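Local coordinates for hypothetical protein Atu1540 (Agrobacterium tumefaciens str. C58, PDB 2HWJ) that is of unknown function but belongs to a putative ParB-like nuclease family, so a role in nucleic acid binding or processing is possible though unproven, at residues 26-37 against 70-80. Numbering follows the deposited sequence.
Sequences FREVELKRKEWR and HLVLALSKEGV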
loop_
_atom_site.group_PDB
_atom_site.type_symbol
_atom_site.label_atom_id
_atom_site.label_comp_id
_atom_site.label_asym_id
_atom_site.label_seq_id
_atom_site.Cartn_x
_atom_site.Cartn_y
_atom_site.Cartn_z
ATOM N N PHE A 26 -19.387 21.485 -2.177
ATOM C CA PHE A 26 -20.807 21.474 -2.194
ATOM C C PHE A 26 -21.262 21.266 -3.583
ATOM O O PHE A 26 -22.336 20.706 -3.767
ATOM C CB PHE A 26 -21.315 22.794 -1.692
ATOM C CG PHE A 26 -21.411 22.858 -0.219
ATOM C CD1 PHE A 26 -22.136 23.875 0.391
ATOM C CD2 PHE A 26 -20.746 21.896 0.579
ATOM C CE1 PHE A 26 -22.200 23.924 1.778
ATOM C CE2 PHE A 26 -20.806 21.929 1.970
ATOM C CZ PHE A 26 -21.520 22.914 2.582
ATOM N N ARG A 27 -20.484 21.703 -4.578
ATOM C CA ARG A 27 -20.911 21.445 -5.960
ATOM C C ARG A 27 -21.076 19.933 -6.203
ATOM O O ARG A 27 -22.021 19.519 -6.862
ATOM C CB ARG A 27 -19.948 22.054 -6.995
ATOM C CG ARG A 27 -20.636 22.876 -8.053
ATOM C CD ARG A 27 -19.760 23.176 -9.263
ATOM N NE ARG A 27 -19.571 21.982 -10.087
ATOM C CZ ARG A 27 -19.930 21.869 -11.376
ATOM N NH1 ARG A 27 -20.514 22.905 -12.003
ATOM N NH2 ARG A 27 -19.699 20.710 -12.030
ATOM N N GLU A 28 -20.129 19.124 -5.682
ATOM C CA GLU A 28 -20.136 17.679 -5.845
ATOM C C GLU A 28 -21.384 17.177 -5.087
ATOM O O GLU A 28 -22.219 16.449 -5.679
ATOM C CB GLU A 28 -18.819 17.066 -5.318
ATOM C CG GLU A 28 -18.510 15.549 -5.721
ATOM C CD GLU A 28 -16.919 15.170 -5.815
ATOM O OE1 GLU A 28 -16.083 15.805 -5.085
ATOM O OE2 GLU A 28 -16.488 14.237 -6.574
ATOM N N VAL A 29 -21.538 17.621 -3.812
ATOM C CA VAL A 29 -22.756 17.339 -3.043
ATOM C C VAL A 29 -24.008 17.545 -3.925
ATOM O O VAL A 29 -24.720 16.563 -4.211
ATOM C CB VAL A 29 -22.864 18.179 -1.769
ATOM C CG1 VAL A 29 -24.228 18.016 -1.088
ATOM C CG2 VAL A 29 -21.791 17.802 -0.848
ATOM N N GLU A 30 -24.252 18.774 -4.396
ATOM C CA GLU A 30 -25.429 19.084 -5.267
ATOM C C GLU A 30 -25.602 18.152 -6.491
ATOM O O GLU A 30 -26.733 17.688 -6.776
ATOM C CB GLU A 30 -25.445 20.554 -5.703
ATOM C CG GLU A 30 -25.588 21.578 -4.570
ATOM C CD GLU A 30 -26.856 21.393 -3.724
ATOM O OE1 GLU A 30 -26.732 21.198 -2.456
ATOM O OE2 GLU A 30 -27.974 21.439 -4.316
ATOM N N LEU A 31 -24.509 17.856 -7.208
ATOM C CA LEU A 31 -24.591 16.827 -8.268
ATOM C C LEU A 31 -25.107 15.496 -7.709
ATOM O O LEU A 31 -26.131 15.007 -8.187
ATOM C CB LEU A 31 -23.287 16.656 -9.046
ATOM C CG LEU A 31 -22.967 17.934 -9.853
ATOM C CD1 LEU A 31 -21.649 17.760 -10.607
ATOM C CD2 LEU A 31 -24.119 18.409 -10.803
ATOM N N LYS A 32 -24.458 14.936 -6.668
ATOM C CA LYS A 32 -25.025 13.749 -6.009
ATOM C C LYS A 32 -26.512 13.945 -5.700
ATOM O O LYS A 32 -27.306 13.108 -6.107
ATOM C CB LYS A 32 -24.221 13.298 -4.812
ATOM C CG LYS A 32 -23.025 12.389 -5.157
ATOM C CD LYS A 32 -21.943 12.685 -4.137
ATOM C CE LYS A 32 -20.748 11.763 -4.157
ATOM N NZ LYS A 32 -20.485 11.075 -5.445
ATOM N N ARG A 33 -26.916 15.052 -5.073
ATOM C CA ARG A 33 -28.311 15.206 -4.772
ATOM C C ARG A 33 -29.210 15.161 -6.037
ATOM O O ARG A 33 -30.369 14.739 -5.958
ATOM C CB ARG A 33 -28.556 16.539 -4.142
ATOM C CG ARG A 33 -27.786 16.920 -2.936
ATOM C CD ARG A 33 -28.853 17.493 -2.068
ATOM N NE ARG A 33 -28.880 18.912 -1.821
ATOM C CZ ARG A 33 -30.026 19.552 -1.555
ATOM N NH1 ARG A 33 -31.174 18.901 -1.560
ATOM N NH2 ARG A 33 -30.048 20.836 -1.288
ATOM N N LYS A 34 -28.741 15.659 -7.192
ATOM C CA LYS A 34 -29.576 15.554 -8.401
ATOM C C LYS A 34 -29.733 14.108 -8.746
ATOM O O LYS A 34 -30.854 13.666 -8.919
ATOM C CB LYS A 34 -29.033 16.292 -9.649
ATOM C CG LYS A 34 -29.512 17.762 -9.899
ATOM C CD LYS A 34 -30.902 17.979 -10.572
ATOM C CE LYS A 34 -30.912 17.783 -12.109
ATOM N NZ LYS A 34 -29.606 18.040 -12.796
ATOM N N GLU A 35 -28.611 13.389 -8.847
ATOM C CA GLU A 35 -28.624 12.002 -9.344
ATOM C C GLU A 35 -29.703 11.271 -8.550
ATOM O O GLU A 35 -30.633 10.690 -9.129
ATOM C CB GLU A 35 -27.241 11.288 -9.234
ATOM C CG GLU A 35 -26.340 11.179 -10.550
ATOM C CD GLU A 35 -24.955 10.363 -10.338
ATOM O OE1 GLU A 35 -24.821 9.243 -10.902
ATOM O OE2 GLU A 35 -24.000 10.803 -9.595
ATOM N N TRP A 36 -29.581 11.378 -7.224
ATOM C CA TRP A 36 -30.465 10.734 -6.293
ATOM C C TRP A 36 -31.890 11.231 -6.418
ATOM O O TRP A 36 -32.805 10.432 -6.400
ATOM C CB TRP A 36 -29.972 10.946 -4.870
ATOM C CG TRP A 36 -31.015 10.600 -3.843
ATOM C CD1 TRP A 36 -31.966 11.436 -3.341
ATOM C CD2 TRP A 36 -31.222 9.328 -3.207
ATOM N NE1 TRP A 36 -32.755 10.774 -2.442
ATOM C CE2 TRP A 36 -32.319 9.477 -2.332
ATOM C CE3 TRP A 36 -30.601 8.072 -3.313
ATOM C CZ2 TRP A 36 -32.828 8.409 -1.547
ATOM C CZ3 TRP A 36 -31.098 6.983 -2.525
ATOM C CH2 TRP A 36 -32.201 7.173 -1.645
ATOM N N ARG A 37 -32.086 12.542 -6.516
ATOM C CA ARG A 37 -33.429 13.113 -6.549
ATOM C C ARG A 37 -34.102 12.462 -7.760
ATOM O O ARG A 37 -35.318 12.256 -7.795
ATOM C CB ARG A 37 -33.393 14.675 -6.602
ATOM C CG ARG A 37 -34.623 15.411 -5.954
ATOM C CD ARG A 37 -34.317 16.825 -5.238
ATOM N NE ARG A 37 -33.822 17.850 -6.181
ATOM C CZ ARG A 37 -32.637 18.480 -6.138
ATOM N NH1 ARG A 37 -31.772 18.303 -5.155
ATOM N NH2 ARG A 37 -32.321 19.326 -7.101
ATOM N N HIS A 70 -19.339 13.262 0.745
ATOM C CA HIS A 70 -20.107 14.031 -0.188
ATOM C C HIS A 70 -21.451 13.351 -0.240
ATOM O O HIS A 70 -22.488 13.945 -0.060
ATOM C CB HIS A 70 -19.380 14.034 -1.535
ATOM C CG HIS A 70 -18.106 14.831 -1.519
ATOM N ND1 HIS A 70 -18.071 16.194 -1.762
ATOM C CD2 HIS A 70 -16.839 14.485 -1.195
ATOM C CE1 HIS A 70 -16.835 16.643 -1.626
ATOM N NE2 HIS A 70 -16.070 15.631 -1.272
ATOM N N LEU A 71 -21.418 12.044 -0.326
ATOM C CA LEU A 71 -22.603 11.260 -0.555
ATOM C C LEU A 71 -23.420 11.348 0.666
ATOM O O LEU A 71 -24.639 11.576 0.576
ATOM C CB LEU A 71 -22.228 9.824 -0.812
ATOM C CG LEU A 71 -23.520 9.031 -0.885
ATOM C CD1 LEU A 71 -24.343 9.513 -2.066
ATOM C CD2 LEU A 71 -23.321 7.527 -0.914
ATOM N N VAL A 72 -22.790 11.224 1.823
ATOM C CA VAL A 72 -23.615 11.312 3.026
ATOM C C VAL A 72 -24.278 12.691 3.259
ATOM O O VAL A 72 -25.488 12.758 3.623
ATOM C CB VAL A 72 -22.918 10.761 4.297
ATOM C CG1 VAL A 72 -23.775 10.959 5.491
ATOM C CG2 VAL A 72 -22.618 9.248 4.153
ATOM N N LEU A 73 -23.568 13.791 3.001
ATOM C CA LEU A 73 -24.253 15.079 3.082
ATOM C C LEU A 73 -25.368 15.152 2.019
ATOM O O LEU A 73 -26.465 15.673 2.282
ATOM C CB LEU A 73 -23.265 16.196 2.953
ATOM C CG LEU A 73 -23.655 17.673 3.078
ATOM C CD1 LEU A 73 -24.338 17.971 4.418
ATOM C CD2 LEU A 73 -22.435 18.566 2.861
ATOM N N ALA A 74 -25.097 14.608 0.831
ATOM C CA ALA A 74 -26.106 14.683 -0.221
ATOM C C ALA A 74 -27.385 14.038 0.331
ATOM O O ALA A 74 -28.503 14.611 0.215
ATOM C CB ALA A 74 -25.666 13.970 -1.480
ATOM N N LEU A 75 -27.224 12.861 0.952
ATOM C CA LEU A 75 -28.398 12.064 1.331
ATOM C C LEU A 75 -29.076 12.793 2.492
ATOM O O LEU A 75 -30.302 12.907 2.570
ATOM C CB LEU A 75 -27.993 10.655 1.743
ATOM C CG LEU A 75 -27.987 9.378 0.897
ATOM C CD1 LEU A 75 -28.080 9.554 -0.527
ATOM C CD2 LEU A 75 -26.764 8.546 1.199
ATOM N N SER A 76 -28.263 13.359 3.353
ATOM C CA SER A 76 -28.812 14.068 4.470
ATOM C C SER A 76 -29.652 15.269 4.022
ATOM O O SER A 76 -30.825 15.409 4.426
ATOM C CB SER A 76 -27.706 14.545 5.335
ATOM O OG SER A 76 -28.361 15.347 6.252
ATOM N N LYS A 77 -29.070 16.103 3.152
ATOM C CA LYS A 77 -29.839 17.152 2.526
ATOM C C LYS A 77 -31.087 16.638 1.764
ATOM O O LYS A 77 -32.070 17.371 1.643
ATOM C CB LYS A 77 -28.973 18.035 1.645
ATOM C CG LYS A 77 -27.951 18.828 2.408
ATOM C CD LYS A 77 -27.329 19.919 1.460
ATOM C CE LYS A 77 -26.308 20.882 2.124
ATOM N NZ LYS A 77 -26.018 22.050 1.209
ATOM N N GLU A 78 -31.102 15.391 1.286
ATOM C CA GLU A 78 -32.331 14.921 0.601
ATOM C C GLU A 78 -33.396 14.426 1.546
ATOM O O GLU A 78 -34.413 13.915 1.106
ATOM C CB GLU A 78 -32.034 13.816 -0.420
ATOM C CG GLU A 78 -31.631 14.313 -1.786
ATOM C CD GLU A 78 -32.571 15.421 -2.355
ATOM O OE1 GLU A 78 -32.057 16.558 -2.597
ATOM O OE2 GLU A 78 -33.800 15.159 -2.572
ATOM N N GLY A 79 -33.150 14.550 2.847
ATOM C CA GLY A 79 -34.094 14.057 3.855
ATOM C C GLY A 79 -33.957 12.555 4.168
ATOM O O GLY A 79 -34.825 11.979 4.801
ATOM N N VAL A 80 -32.873 11.905 3.752
ATOM C CA VAL A 80 -32.763 10.512 3.993
ATOM C C VAL A 80 -32.283 10.381 5.427
ATOM O O VAL A 80 -31.343 11.045 5.762
ATOM C CB VAL A 80 -31.731 9.889 3.082
ATOM C CG1 VAL A 80 -31.523 8.476 3.506
ATOM C CG2 VAL A 80 -32.189 9.922 1.663
#
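Leu75 CD1 sits over one face of the Trp36 indole, 4.0 Å from CE3, while Glu78 CG and Val80 CG2 meet the ring obliquely. This is a helix-helix packing in a member of the putative ParB-like nuclease family: segments 26-37 and 70-77 cross at -57°, their axes 8.3 Å apart. One face of the Arg33 guanidinium carries Lys77 CB, and Glu78 OE1 lies at its edge; the same oxygen meets the edge of the Arg37 guanidinium. Glu28 OE1, in a salt bridge with Arg137, rests over the His70 ring, and Lys77 NZ makes a cation-pi contact with the Phe26 ring, 4.6 Å from its centroid. At the centre Ala74 CB lies 3.7 Å from Lys32 CB, a small side chain consistent with the close axes, and Val29 CG2 meets Leu73 CD2 beside Val24 of strand 23-24. Helix 69-77 ends in a Schellman motif at Gly79. Bends at chi2 (-135°) and chi3 (-109°) lay Arg33 across Lys77, NE bonding Glu30 OE1. Glu30, Arg33, Arg37, Lys77 and Glu78 form a salt-bridge network, its Glu30-Lys77 link long. Glu78 OE1 is gripped from opposite faces of its carboxylate plane, by Arg33 NH1 at 2.7 Å and by Arg37 NH1 at 3.1 Å.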